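Local atomic coordinates of glutathione transferase lambda1 (PDB entry 4PQH), a protein that binds glutathione and probably transfers it to electrophilic substrates, as a monomeric plant enzyme of the Lambda class of glutathione transferases. Residues R29-Y34 against K56-D61; Y38-W43 against N215-E220. All blocks are in the same frame, centred on the assembly; numbering follows the deposited sequence.

Contact 1: R29-Y34 against K56-D61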
ATOM      1  N   ARG A  29      -0.411  17.189   0.986  1.00 20.41           N
ATOM      2  CA  ARG A  29       0.875  16.521   0.827  0.56 20.82           C
ATOM      3  C   ARG A  29       0.841  15.113   1.390  1.00 19.23           C
ATOM      4  O   ARG A  29       0.345  14.890   2.494  1.00 20.95           O
ATOM      5  CB  ARG A  29       1.982  17.321   1.512  0.56 21.87           C
ATOM      6  CG  ARG A  29       2.203  18.687   0.903  0.56 22.80           C
ATOM      7  CD  ARG A  29       3.294  19.467   1.617  0.56 24.08           C
ATOM      8  NE  ARG A  29       3.493  20.754   0.961  0.56 24.11           N
ATOM      9  CZ  ARG A  29       2.741  21.825   1.184  0.56 24.81           C
ATOM     10  NH1 ARG A  29       1.739  21.771   2.056  0.56 24.28           N
ATOM     11  NH2 ARG A  29       2.984  22.951   0.532  0.56 24.89           N
ATOM     12  N   LEU A  30       1.371  14.167   0.621  1.00 16.97           N
ATOM     13  CA  LEU A  30       1.508  12.793   1.064  1.00 16.75           C
ATOM     14  C   LEU A  30       2.987  12.512   1.303  1.00 17.77           C
ATOM     15  O   LEU A  30       3.782  12.469   0.362  1.00 17.95           O
ATOM     16  CB  LEU A  30       0.952  11.844   0.008  1.00 16.93           C
ATOM     17  CG  LEU A  30       1.201  10.354   0.239  1.00 16.92           C
ATOM     18  CD1 LEU A  30       0.586   9.888   1.551  1.00 18.39           C
ATOM     19  CD2 LEU A  30       0.689   9.532  -0.932  1.00 16.64           C
ATOM     20  N   TYR A  31       3.359  12.336   2.566  1.00 18.03           N
ATOM     21  CA  TYR A  31       4.757  12.099   2.910  1.00 19.08           C
ATOM     22  C   TYR A  31       5.065  10.618   2.815  1.00 18.47           C
ATOM     23  O   TYR A  31       4.394   9.791   3.436  1.00 19.38           O
ATOM     24  CB  TYR A  31       5.081  12.639   4.303  1.00 21.53           C
ATOM     25  CG  TYR A  31       4.920  14.138   4.391  1.00 22.39           C
ATOM     26  CD1 TYR A  31       3.668  14.710   4.596  1.00 23.96           C
ATOM     27  CD2 TYR A  31       6.010  14.989   4.243  1.00 24.49           C
ATOM     28  CE1 TYR A  31       3.503  16.069   4.658  1.00 25.97           C
ATOM     29  CE2 TYR A  31       5.853  16.372   4.311  1.00 25.46           C
ATOM     30  CZ  TYR A  31       4.592  16.901   4.523  1.00 26.35           C
ATOM     31  OH  TYR A  31       4.403  18.263   4.587  1.00 28.18           O
ATOM     32  N   ILE A  32       6.069  10.285   2.010  1.00 19.19           N
ATOM     33  CA  ILE A  32       6.397   8.901   1.731  1.00 18.69           C
ATOM     34  C   ILE A  32       7.899   8.668   1.761  1.00 18.82           C
ATOM     35  O   ILE A  32       8.698   9.600   1.839  1.00 19.00           O
ATOM     36  CB  ILE A  32       5.901   8.461   0.321  1.00 19.01           C
ATOM     37  CG1 ILE A  32       6.688   9.181  -0.778  1.00 19.68           C
ATOM     38  CG2 ILE A  32       4.408   8.705   0.146  1.00 19.68           C
ATOM     39  CD1 ILE A  32       6.419   8.634  -2.176  1.00 20.66           C
ATOM     40  N   SER A  33       8.261   7.396   1.713  1.00 19.26           N
ATOM     41  CA  SER A  33       9.576   6.974   1.275  1.00 20.08           C
ATOM     42  C   SER A  33       9.303   6.187   0.008  1.00 20.78           C
ATOM     43  O   SER A  33       8.340   5.421  -0.036  1.00 21.02           O
ATOM     44  CB  SER A  33      10.238   6.079   2.322  1.00 23.19           C
ATOM     45  OG  SER A  33      11.305   5.340   1.759  1.00 27.85           O
ATOM     46  N   TYR A  34      10.120   6.383  -1.023  1.00 20.51           N
ATOM     47  CA  TYR A  34       9.883   5.725  -2.311  1.00 21.18           C
ATOM     48  C   TYR A  34       9.884   4.195  -2.238  1.00 22.32           C
ATOM     49  O   TYR A  34       9.322   3.530  -3.112  1.00 23.77           O
ATOM     50  CB  TYR A  34      10.889   6.200  -3.365  1.00 20.49           C
ATOM     51  CG  TYR A  34      10.537   7.512  -4.040  1.00 20.27           C
ATOM     52  CD1 TYR A  34       9.282   7.722  -4.604  1.00 19.23           C
ATOM     53  CD2 TYR A  34      11.463   8.543  -4.114  1.00 20.15           C
ATOM     54  CE1 TYR A  34       8.969   8.919  -5.223  1.00 20.18           C
ATOM     55  CE2 TYR A  34      11.158   9.744  -4.726  1.00 20.12           C
ATOM     56  CZ  TYR A  34       9.909   9.926  -5.281  1.00 20.25           C
ATOM     57  OH  TYR A  34       9.611  11.121  -5.892  1.00 20.99           O
ATOM     58  N   LYS A  56       0.302  16.169  -3.481  1.00 18.88           N
ATOM     59  CA  LYS A  56       1.719  16.298  -3.781  1.00 20.11           C
ATOM     60  C   LYS A  56       2.532  15.261  -3.014  1.00 19.66           C
ATOM     61  O   LYS A  56       2.349  15.091  -1.806  1.00 20.60           O
ATOM     62  CB  LYS A  56       2.208  17.702  -3.435  1.00 22.04           C
ATOM     63  CG  LYS A  56       3.686  17.931  -3.719  1.00 25.99           C
ATOM     64  CD  LYS A  56       4.117  19.314  -3.263  1.00 30.19           C
ATOM     65  CE  LYS A  56       4.808  20.075  -4.382  1.00 33.41           C
ATOM     66  NZ  LYS A  56       5.105  21.485  -3.999  1.00 34.01           N
ATOM     67  N   LEU A  57       3.411  14.558  -3.723  1.00 18.84           N
ATOM     68  CA  LEU A  57       4.324  13.617  -3.083  1.00 18.34           C
ATOM     69  C   LEU A  57       5.476  14.356  -2.414  1.00 19.41           C
ATOM     70  O   LEU A  57       6.095  15.227  -3.019  1.00 21.04           O
ATOM     71  CB  LEU A  57       4.889  12.634  -4.105  1.00 18.85           C
ATOM     72  CG  LEU A  57       3.901  11.705  -4.808  1.00 19.07           C
ATOM     73  CD1 LEU A  57       4.668  10.760  -5.711  1.00 18.21           C
ATOM     74  CD2 LEU A  57       3.071  10.928  -3.801  1.00 19.84           C
ATOM     75  N   VAL A  58       5.745  14.013  -1.159  1.00 19.16           N
ATOM     76  CA  VAL A  58       6.929  14.509  -0.466  1.00 20.06           C
ATOM     77  C   VAL A  58       7.748  13.317   0.017  1.00 20.34           C
ATOM     78  O   VAL A  58       7.497  12.772   1.097  1.00 20.15           O
ATOM     79  CB  VAL A  58       6.580  15.426   0.725  1.00 19.90           C
ATOM     80  CG1 VAL A  58       7.856  15.971   1.365  1.00 20.41           C
ATOM     81  CG2 VAL A  58       5.698  16.572   0.274  1.00 21.10           C
ATOM     82  N   PRO A  59       8.712  12.883  -0.802  1.00 20.91           N
ATOM     83  CA  PRO A  59       9.537  11.732  -0.429  1.00 19.94           C
ATOM     84  C   PRO A  59      10.690  12.134   0.474  1.00 21.12           C
ATOM     85  O   PRO A  59      11.366  13.136   0.224  1.00 22.23           O
ATOM     86  CB  PRO A  59      10.052  11.221  -1.773  1.00 20.78           C
ATOM     87  CG  PRO A  59      10.066  12.430  -2.654  1.00 21.41           C
ATOM     88  CD  PRO A  59       8.992  13.359  -2.169  1.00 21.22           C
ATOM     89  N   ILE A  60      10.896  11.351   1.526  1.00 20.02           N
ATOM     90  CA  ILE A  60      12.010  11.584   2.429  1.00 20.87           C
ATOM     91  C   ILE A  60      12.890  10.345   2.490  1.00 21.55           C
ATOM     92  O   ILE A  60      12.464   9.239   2.146  1.00 22.48           O
ATOM     93  CB  ILE A  60      11.533  12.006   3.846  1.00 20.80           C
ATOM     94  CG1 ILE A  60      10.786  10.865   4.543  1.00 21.51           C
ATOM     95  CG2 ILE A  60      10.675  13.271   3.778  1.00 22.83           C
ATOM     96  CD1 ILE A  60      10.405  11.181   5.982  1.00 22.04           C
ATOM     97  N   ASP A  61      14.133  10.547   2.915  1.00 22.28           N
ATOM     98  CA  ASP A  61      15.123   9.485   3.029  1.00 24.27           C
ATOM     99  C   ASP A  61      15.127   9.057   4.486  1.00 25.02           C
ATOM    100  O   ASP A  61      15.563   9.810   5.338  1.00 26.61           O
ATOM    101  CB  ASP A  61      16.489  10.062   2.649  1.00 26.06           C
ATOM    102  CG  ASP A  61      17.609   9.032   2.669  1.00 28.54           C
ATOM    103  OD1 ASP A  61      17.449   7.947   3.267  1.00 30.23           O
ATOM    104  OD2 ASP A  61      18.671   9.327   2.083  1.00 30.18           O
TER
HETATM  105  O   HOH W   1       5.760  21.071  -0.679  1.00 30.66           O
HETATM  106  O   HOH W   2      12.241   8.275  -0.486  1.00 21.97           O
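Val58 lies alongside the ring of Tyr31: its CG1 is beside Tyr31 CD2 (3.6 Å), and its CG2 stands over a face of the same ring while also meeting Arg29 CB (4.0 Å). The valine torsion, CG1 anti to the backbone N (chi1 -177°), sets the two methyls this way. On the other face of the sheet Leu30 and Leu57 run side by side, and Pro59 CB sits over the face of the Tyr34 ring, 3.8 Å from its centroid and 25° off the normal, a CH-pi contact. Four backbone bonds join the two segments, from Leu30 N to Lys56 O (2.8 Å) through to Ile60 N and Ile32 O (2.8 Å), with Arg29 to Ile32 and Lys56 to Pro59 in parallel register. With helix 37-48 between them, the strands form the beta-alpha-beta unit of the thioredoxin-like N-terminal domain. One step past the last direct bond, a water accepts from Tyr34 N (2.9 Å) and donates to Ile60 O (2.8 Å), continuing the link. In the next shell, Tyr31 OH is hydrogen-bonded to Glu83, which with Asp25 forms salt bridges to Arg29, and Tyr34 OH to Pro11 O.

Contact 2: Y38-W43 against N215-E220. Unlike the reference sequence in segment 215-220: His219 (reference Arg). With GSH (glutathione), chain C.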
ATOM      1  N   TYR A  38       4.218   0.442   3.133  1.00 13.57           N
ATOM      2  CA  TYR A  38       3.068   1.071   3.771  1.00 14.77           C
ATOM      3  C   TYR A  38       2.706   2.364   3.054  1.00 15.05           C
ATOM      4  O   TYR A  38       1.527   2.644   2.794  1.00 15.28           O
ATOM      5  CB  TYR A  38       3.371   1.346   5.246  1.00 15.78           C
ATOM      6  CG  TYR A  38       3.622   0.085   6.024  1.00 16.03           C
ATOM      7  CD1 TYR A  38       2.569  -0.713   6.449  1.00 15.25           C
ATOM      8  CD2 TYR A  38       4.915  -0.319   6.328  1.00 17.85           C
ATOM      9  CE1 TYR A  38       2.800  -1.875   7.157  1.00 17.00           C
ATOM     10  CE2 TYR A  38       5.150  -1.470   7.028  1.00 18.23           C
ATOM     11  CZ  TYR A  38       4.099  -2.244   7.445  1.00 18.48           C
ATOM     12  OH  TYR A  38       4.353  -3.393   8.147  1.00 22.07           O
ATOM     13  N   ALA A  39       3.727   3.143   2.711  1.00 14.22           N
ATOM     14  CA  ALA A  39       3.521   4.384   1.974  1.00 14.35           C
ATOM     15  C   ALA A  39       3.025   4.101   0.556  1.00 13.35           C
ATOM     16  O   ALA A  39       2.193   4.840   0.014  1.00 13.96           O
ATOM     17  CB  ALA A  39       4.807   5.210   1.949  1.00 15.40           C
ATOM     18  N   GLN A  40       3.525   3.024  -0.043  1.00 12.44           N
ATOM     19  CA  GLN A  40       3.097   2.651  -1.384  1.00 12.21           C
ATOM     20  C   GLN A  40       1.597   2.394  -1.437  1.00 12.98           C
ATOM     21  O   GLN A  40       0.958   2.732  -2.429  1.00 12.93           O
ATOM     22  CB  GLN A  40       3.863   1.425  -1.875  1.00 11.46           C
ATOM     23  CG  GLN A  40       3.743   1.199  -3.376  1.00 12.76           C
ATOM     24  CD  GLN A  40       4.358  -0.115  -3.816  1.00 12.27           C
ATOM     25  OE1 GLN A  40       4.928  -0.849  -2.997  1.00 14.89           O
ATOM     26  NE2 GLN A  40       4.262  -0.417  -5.107  1.00 13.63           N
ATOM     27  N   ARG A  41       1.024   1.808  -0.386  1.00 13.44           N
ATOM     28  CA  ARG A  41      -0.434   1.631  -0.319  1.00 13.16           C
ATOM     29  C   ARG A  41      -1.162   2.927  -0.608  1.00 12.38           C
ATOM     30  O   ARG A  41      -2.135   2.958  -1.368  1.00 11.63           O
ATOM     31  CB  ARG A  41      -0.850   1.184   1.082  1.00 11.26           C
ATOM     32  CG  ARG A  41      -0.513  -0.251   1.441  1.00 11.68           C
ATOM     33  CD  ARG A  41      -0.973  -0.539   2.867  1.00 13.33           C
ATOM     34  NE  ARG A  41      -0.961  -1.964   3.203  1.00 13.30           N
ATOM     35  CZ  ARG A  41      -0.881  -2.448   4.439  1.00 12.62           C
ATOM     36  NH1 ARG A  41      -0.777  -1.627   5.478  1.00 14.66           N
ATOM     37  NH2 ARG A  41      -0.908  -3.758   4.630  1.00 14.14           N
ATOM     38  N   VAL A  42      -0.687   4.001  -0.001  1.00 13.93           N
ATOM     39  CA  VAL A  42      -1.377   5.279  -0.076  1.00 13.54           C
ATOM     40  C   VAL A  42      -1.101   5.961  -1.413  1.00 13.82           C
ATOM     41  O   VAL A  42      -1.982   6.579  -2.015  1.00 13.24           O
ATOM     42  CB  VAL A  42      -0.978   6.196   1.112  1.00 14.42           C
ATOM     43  CG1 VAL A  42      -1.912   7.383   1.188  1.00 15.40           C
ATOM     44  CG2 VAL A  42      -1.049   5.414   2.426  1.00 15.32           C
ATOM     45  N   TRP A  43       0.126   5.815  -1.890  1.00 13.33           N
ATOM     46  CA  TRP A  43       0.518   6.316  -3.197  1.00 12.70           C
ATOM     47  C   TRP A  43      -0.330   5.654  -4.303  1.00 11.66           C
ATOM     48  O   TRP A  43      -0.819   6.329  -5.223  1.00 11.75           O
ATOM     49  CB  TRP A  43       2.005   6.038  -3.385  1.00 13.39           C
ATOM     50  CG  TRP A  43       2.631   6.524  -4.650  1.00 14.33           C
ATOM     51  CD1 TRP A  43       2.053   7.255  -5.651  1.00 14.72           C
ATOM     52  CD2 TRP A  43       3.987   6.302  -5.045  1.00 14.58           C
ATOM     53  NE1 TRP A  43       2.979   7.500  -6.646  1.00 14.80           N
ATOM     54  CE2 TRP A  43       4.170   6.922  -6.294  1.00 15.82           C
ATOM     55  CE3 TRP A  43       5.069   5.642  -4.451  1.00 15.45           C
ATOM     56  CZ2 TRP A  43       5.392   6.892  -6.971  1.00 16.55           C
ATOM     57  CZ3 TRP A  43       6.282   5.611  -5.125  1.00 16.76           C
ATOM     58  CH2 TRP A  43       6.432   6.233  -6.370  1.00 17.41           C
ATOM     59  N   ASN A 215       1.353   0.169 -11.197  1.00 13.82           N
ATOM     60  CA  ASN A 215       2.681   0.039 -11.798  1.00 15.57           C
ATOM     61  C   ASN A 215       3.540   1.286 -11.640  1.00 17.70           C
ATOM     62  O   ASN A 215       4.761   1.199 -11.462  1.00 19.62           O
ATOM     63  CB  ASN A 215       2.572  -0.300 -13.282  1.00 17.89           C
ATOM     64  CG  ASN A 215       1.955  -1.656 -13.525  1.00 21.73           C
ATOM     65  OD1 ASN A 215       2.087  -2.568 -12.705  1.00 22.81           O
ATOM     66  ND2 ASN A 215       1.272  -1.800 -14.656  1.00 24.22           N
ATOM     67  N   GLN A 216       2.901   2.449 -11.702  1.00 17.69           N
ATOM     68  CA  GLN A 216       3.622   3.708 -11.582  1.00 19.85           C
ATOM     69  C   GLN A 216       4.215   3.938 -10.200  1.00 19.25           C
ATOM     70  O   GLN A 216       5.095   4.778 -10.046  1.00 19.65           O
ATOM     71  CB  GLN A 216       2.720   4.873 -11.967  1.00 23.03           C
ATOM     72  CG  GLN A 216       2.492   4.983 -13.455  1.00 27.83           C
ATOM     73  CD  GLN A 216       1.252   5.771 -13.767  1.00 32.16           C
ATOM     74  OE1 GLN A 216       0.561   6.235 -12.861  1.00 33.12           O
ATOM     75  NE2 GLN A 216       0.949   5.921 -15.052  1.00 35.10           N
ATOM     76  N   THR A 217       3.742   3.203  -9.198  1.00 18.83           N
ATOM     77  CA  THR A 217       4.289   3.362  -7.847  1.00 18.06           C
ATOM     78  C   THR A 217       5.518   2.493  -7.675  1.00 20.73           C
ATOM     79  O   THR A 217       6.129   2.463  -6.604  1.00 20.04           O
ATOM     80  CB  THR A 217       3.280   3.027  -6.738  1.00 14.86           C
ATOM     81  OG1 THR A 217       2.968   1.628  -6.770  1.00 13.62           O
ATOM     82  CG2 THR A 217       2.021   3.839  -6.908  1.00 15.16           C
ATOM     83  N   ARG A 218       5.860   1.767  -8.731  1.00 24.79           N
ATOM     84  CA  ARG A 218       7.121   1.046  -8.781  0.56 27.58           C
ATOM     85  C   ARG A 218       8.164   1.924  -9.471  1.00 30.59           C
ATOM     86  O   ARG A 218       9.334   1.558  -9.558  1.00 32.17           O
ATOM     87  CB  ARG A 218       6.956  -0.295  -9.506  0.56 26.66           C
ATOM     88  CG  ARG A 218       6.016  -1.264  -8.796  0.56 26.87           C
ATOM     89  CD  ARG A 218       5.704  -2.499  -9.639  0.56 28.98           C
ATOM     90  NE  ARG A 218       6.627  -3.608  -9.397  0.56 29.92           N
ATOM     91  CZ  ARG A 218       6.268  -4.890  -9.404  0.56 30.29           C
ATOM     92  NH1 ARG A 218       5.004  -5.223  -9.636  0.56 31.35           N
ATOM     93  NH2 ARG A 218       7.165  -5.840  -9.178  0.56 29.04           N
ATOM     94  N   HIS A 219       7.725   3.095  -9.950  1.00 33.71           N
ATOM     95  CA  HIS A 219       8.612   4.072 -10.592  1.00 37.15           C
ATOM     96  C   HIS A 219       9.484   4.767  -9.561  1.00 40.71           C
ATOM     97  O   HIS A 219       9.227   4.689  -8.359  1.00 39.18           O
ATOM     98  CB  HIS A 219       7.828   5.157 -11.346  1.00 37.32           C
ATOM     99  CG  HIS A 219       7.141   4.678 -12.588  1.00 38.11           C
ATOM    100  ND1 HIS A 219       6.584   5.543 -13.505  1.00 38.55           N
ATOM    101  CD2 HIS A 219       6.917   3.430 -13.065  1.00 38.61           C
ATOM    102  CE1 HIS A 219       6.047   4.850 -14.493  1.00 38.94           C
ATOM    103  NE2 HIS A 219       6.236   3.565 -14.251  1.00 38.59           N
ATOM    104  N   GLU A 220      10.498   5.477 -10.048  1.00 45.34           N
ATOM    105  CA  GLU A 220      11.443   6.186  -9.191  1.00 50.03           C
ATOM    106  C   GLU A 220      11.981   7.422  -9.915  1.00 51.08           C
ATOM    107  O   GLU A 220      11.921   7.496 -11.144  1.00 49.63           O
ATOM    108  CB  GLU A 220      12.592   5.254  -8.806  1.00 53.57           C
ATOM    109  CG  GLU A 220      13.414   4.768  -9.988  1.00 56.72           C
ATOM    110  CD  GLU A 220      14.413   3.699  -9.598  1.00 59.35           C
ATOM    111  OE1 GLU A 220      14.426   3.305  -8.411  1.00 59.96           O
ATOM    112  OE2 GLU A 220      15.183   3.253 -10.477  1.00 60.74           O
TER
HETATM  113  N1  GSH C 300       1.604   1.007  10.896  0.58 15.55           N
HETATM  114  CA1 GSH C 300       2.250   1.979  10.034  0.58 14.76           C
HETATM  115  C1  GSH C 300       1.393   2.116   8.810  0.58 20.79           C
HETATM  116  O11 GSH C 300       0.625   1.179   8.503  0.58 12.61           O
HETATM  117  O12 GSH C 300       1.434   3.155   8.125  0.58 13.78           O
HETATM  118  CB1 GSH C 300       3.661   1.514   9.663  0.58 18.74           C
HETATM  119  CG1 GSH C 300       4.494   2.599   8.984  0.58 12.20           C
HETATM  120  CD1 GSH C 300       5.944   2.170   8.924  0.58 22.80           C
HETATM  121  OE1 GSH C 300       6.364   1.068   9.694  0.58 27.64           O
HETATM  122  N2  GSH C 300       6.785   2.855   8.145  0.58 13.99           N
HETATM  123  CA2 GSH C 300       8.215   2.604   8.280  0.58 25.56           C
HETATM  124  C2  GSH C 300       8.931   3.796   8.834  0.58 32.83           C
HETATM  125  O2  GSH C 300       8.439   5.088   8.597  0.58 13.19           O
HETATM  126  CB2 GSH C 300       8.861   2.267   6.946  0.58 16.23           C
HETATM  127  SG2 GSH C 300       8.484   0.605   6.329  0.58 33.76           S
HETATM  128  N3  GSH C 300      10.039   3.587   9.540  0.58 19.77           N
HETATM  129  CA3 GSH C 300      10.799   4.724  10.021  0.58 26.11           C
HETATM  130  C3  GSH C 300      10.994   4.673  11.516  0.58 32.31           C
HETATM  131  O31 GSH C 300      11.728   5.511  12.084  0.58 39.92           O
HETATM  132  O32 GSH C 300      10.416   3.805  12.206  0.58 30.97           O
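Trp43 carries Thr217 on one face of its indole: the methyl CG2 stands 3.5 Å from the centroid of the five-membered ring and only 7° off its normal, a CH-pi contact. Around the six-membered ring come backbone oxygens, Thr217 O at 3.5 Å from Trp43 CZ3 and, approaching obliquely, Gln216 O and His219 O. At the far end of the segment, the Tyr38 ring has CB1 of glutathione over the centre of one face and the glutathione sulfur SG2 in plane at its edge; Phe178 meets it edge-to-face. Helix 37-48, which carries Trp43 and Tyr38, is the first helix of the thioredoxin-like domain of the GST fold, and 216-220 is the loop following helix 212-215 near the C-terminal end of the chain.

Trp43 reaches that loop with CG anti to the backbone N, the indole and the Thr217 side chain running antiparallel past one another. Replacing Trp43 with an alanine removes the indole, which would probably leave the Thr217 methyl without its aromatic support and open a gap between helix and loop. One turn earlier, Gln40 extends fully beyond CG to the same threonine. Its amide is held at both ends, since OE1 accepts from Arg181 and NE2 also donates to Glu180; these partners on helix 170-190 would fix its flip and rotation. The Thr217 hydroxyl is itself hydrogen-bonded to Tyr214 O, within its own part of the chain, so the residue splits its roles, methyl to the indole and oxygen to the amide. The bond from Gln40 NE2 to Thr217 OG1 measures 2.9 Å and is nearly straight at 171°, with OG1 just 3° out of the glutamine amide plane.

From the N terminus, strand 28-32 leads into helix 37-48, and strand 55-59 returns beside the first strand: contact 1 closes this short loop, with 21 residues between its segments. Contact 2 starts inside that loop, on the helix, and closes a far longer one of 171 residues that runs through the rest of the N-terminal domain and then the helical domain to the C-terminal end. The segments therefore alternate, and the two closures cross instead of nesting. Their centres lie about 10 Å apart. Helix 37-48 packs on contact 1, Leu30 CD1 meeting Val42 CG1 at 3.6 Å and Tyr34 CD1 meeting Trp43 CH2 at 3.7 Å, and through Trp43 and Gln40 on the C-terminal segment, tying the three together.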